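Long-range contact in trehalose-6-phosphate phosphatase (Cryptococcus neoformans, PDB 5DX9), which is a trehalose-phosphatase family member of the HAD clan, a magnesium-containing protein built around a central, mainly parallel beta-sheet: residues D13-A18 with V204-C209. Numbering follows the deposited sequence.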
loop_
_atom_site.group_PDB
_atom_site.type_symbol
_atom_site.label_atom_id
_atom_site.label_comp_id
_atom_site.label_asym_id
_atom_site.label_seq_id
_atom_site.Cartn_x
_atom_site.Cartn_y
_atom_site.Cartn_z
ATOM N N ASP A 13 20.728 -11.534 4.216
ATOM C CA ASP A 13 20.958 -12.964 4.362
ATOM C C ASP A 13 19.653 -13.751 4.273
ATOM O O ASP A 13 19.611 -14.838 3.693
ATOM C CB ASP A 13 21.676 -13.249 5.681
ATOM C CG ASP A 13 23.142 -12.838 5.645
ATOM O OD1 ASP A 13 23.806 -13.090 4.615
ATOM O OD2 ASP A 13 23.631 -12.261 6.641
ATOM N N ALA A 14 18.585 -13.196 4.839
ATOM C CA ALA A 14 17.280 -13.837 4.760
ATOM C C ALA A 14 16.792 -13.863 3.316
ATOM O O ALA A 14 16.206 -14.847 2.866
ATOM C CB ALA A 14 16.282 -13.125 5.650
ATOM N N TYR A 15 17.052 -12.778 2.594
ATOM C CA TYR A 15 16.656 -12.671 1.195
ATOM C C TYR A 15 17.334 -13.743 0.349
ATOM O O TYR A 15 16.722 -14.321 -0.550
ATOM C CB TYR A 15 16.991 -11.280 0.653
ATOM C CG TYR A 15 16.582 -11.044 -0.787
ATOM C CD1 TYR A 15 15.412 -10.362 -1.094
ATOM C CD2 TYR A 15 17.372 -11.492 -1.840
ATOM C CE1 TYR A 15 15.039 -10.137 -2.408
ATOM C CE2 TYR A 15 17.006 -11.274 -3.157
ATOM C CZ TYR A 15 15.839 -10.595 -3.434
ATOM O OH TYR A 15 15.469 -10.374 -4.740
ATOM N N LYS A 16 18.602 -14.002 0.645
ATOM C CA LYS A 16 19.381 -14.991 -0.091
ATOM C C LYS A 16 18.915 -16.418 0.195
ATOM O O LYS A 16 18.936 -17.271 -0.690
ATOM C CB LYS A 16 20.868 -14.842 0.243
ATOM C CG LYS A 16 21.501 -13.570 -0.311
ATOM C CD LYS A 16 22.642 -13.082 0.569
ATOM C CE LYS A 16 23.742 -14.124 0.692
ATOM N NZ LYS A 16 24.786 -13.709 1.673
ATOM N N LYS A 17 18.487 -16.668 1.430
ATOM C CA LYS A 17 18.064 -18.004 1.849
ATOM C C LYS A 17 16.643 -18.367 1.419
ATOM O O LYS A 17 16.272 -19.542 1.411
ATOM C CB LYS A 17 18.161 -18.139 3.370
ATOM C CG LYS A 17 19.564 -18.332 3.920
ATOM C CD LYS A 17 19.512 -18.525 5.432
ATOM C CE LYS A 17 20.896 -18.693 6.039
ATOM N NZ LYS A 17 20.839 -18.685 7.530
ATOM N N ALA A 18 15.848 -17.359 1.071
ATOM C CA ALA A 18 14.419 -17.552 0.836
ATOM C C ALA A 18 14.109 -18.281 -0.471
ATOM O O ALA A 18 14.791 -18.098 -1.480
ATOM C CB ALA A 18 13.703 -16.206 0.862
ATOM N N VAL A 204 5.336 -18.393 0.644
ATOM C CA VAL A 204 6.213 -17.270 0.952
ATOM C C VAL A 204 6.907 -17.472 2.294
ATOM O O VAL A 204 6.263 -17.807 3.289
ATOM C CB VAL A 204 5.434 -15.943 0.973
ATOM C CG1 VAL A 204 6.272 -14.839 1.597
ATOM C CG2 VAL A 204 5.004 -15.567 -0.430
ATOM N N ASP A 205 8.223 -17.278 2.320
ATOM C CA ASP A 205 8.991 -17.432 3.552
ATOM C C ASP A 205 9.795 -16.173 3.876
ATOM O O ASP A 205 10.552 -16.139 4.846
ATOM C CB ASP A 205 9.919 -18.651 3.461
ATOM C CG ASP A 205 10.820 -18.611 2.246
ATOM O OD1 ASP A 205 10.539 -17.817 1.327
ATOM O OD2 ASP A 205 11.808 -19.377 2.206
ATOM N N LEU A 206 9.628 -15.142 3.055
ATOM C CA LEU A 206 10.185 -13.827 3.355
ATOM C C LEU A 206 9.240 -12.751 2.846
ATOM O O LEU A 206 8.925 -12.708 1.657
ATOM C CB LEU A 206 11.566 -13.646 2.726
ATOM C CG LEU A 206 12.254 -12.316 3.035
ATOM C CD1 LEU A 206 12.761 -12.294 4.468
ATOM C CD2 LEU A 206 13.385 -12.038 2.064
ATOM N N ILE A 207 8.784 -11.889 3.746
ATOM C CA ILE A 207 7.924 -10.782 3.352
ATOM C C ILE A 207 8.577 -9.441 3.655
ATOM O O ILE A 207 8.993 -9.181 4.785
ATOM C CB ILE A 207 6.553 -10.839 4.055
ATOM C CG1 ILE A 207 5.779 -12.085 3.621
ATOM C CG2 ILE A 207 5.743 -9.592 3.735
ATOM C CD1 ILE A 207 4.406 -12.193 4.248
ATOM N N PHE A 208 8.678 -8.599 2.634
ATOM C CA PHE A 208 9.086 -7.219 2.832
ATOM C C PHE A 208 7.934 -6.295 2.459
ATOM O O PHE A 208 7.292 -6.479 1.425
ATOM C CB PHE A 208 10.328 -6.876 2.012
ATOM C CG PHE A 208 10.790 -5.460 2.194
ATOM C CD1 PHE A 208 11.644 -5.124 3.231
ATOM C CD2 PHE A 208 10.350 -4.457 1.344
ATOM C CE1 PHE A 208 12.064 -3.820 3.407
ATOM C CE2 PHE A 208 10.765 -3.151 1.515
ATOM C CZ PHE A 208 11.622 -2.832 2.552
ATOM N N CYS A 209 7.673 -5.311 3.314
ATOM C CA CYS A 209 6.605 -4.343 3.086
ATOM C C CYS A 209 7.029 -2.979 3.604
ATOM O O CYS A 209 7.420 -2.847 4.763
ATOM C CB CYS A 209 5.307 -4.793 3.766
ATOM S SG CYS A 209 3.870 -3.693 3.529
#
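Leu206 packs on Ala14 and Tyr15 of helix 8-17 and on Ala18 just past its end, using different parts of one side chain. Leu206 CB lies against Ala18 CB at 3.8 Å. Leu206 CD1 touches Ala14 CB, also at 3.8 Å. Leu206 CD2 comes close to the helix backbone, 3.4 Å from Tyr15 CA. With CG anti to the residue's own backbone N (chi1 -178°), the isobutyl fork extends toward the helix, one methyl going to Ala14 and the other to Tyr15. The two alanines suit this place because a lone methyl lets the branched leucine approach the backbone closely. Tyr15 CB meets Leu206 CD2 at 3.9 Å; the tyrosine side chain goes on to Leu301 and Ile305 of helix 291-306, and its OH hydrogen-bonds Asn60 ND2.

Asp205 borders the apolar patch where the helix ends. Asp205 OD2 lies 3.5 Å from Ala18 CA, and Asp205 OD1 is 3.6 Å from Ala18 CB. OD2 accepts a hydrogen bond from Asn19 N and OD1 one from Lys20 N; aspartate suits the link to strand 21-25 because its short stem carries two acceptors for successive backbone N-H groups.

The contact thus seats the N-terminal helix against the central sheet of the HAD-type core. The segments themselves meet by non-directional van der Waals contact, whereas the paired Asp205 bonds are directional and probably fix how the chain leaves the helix for the strand.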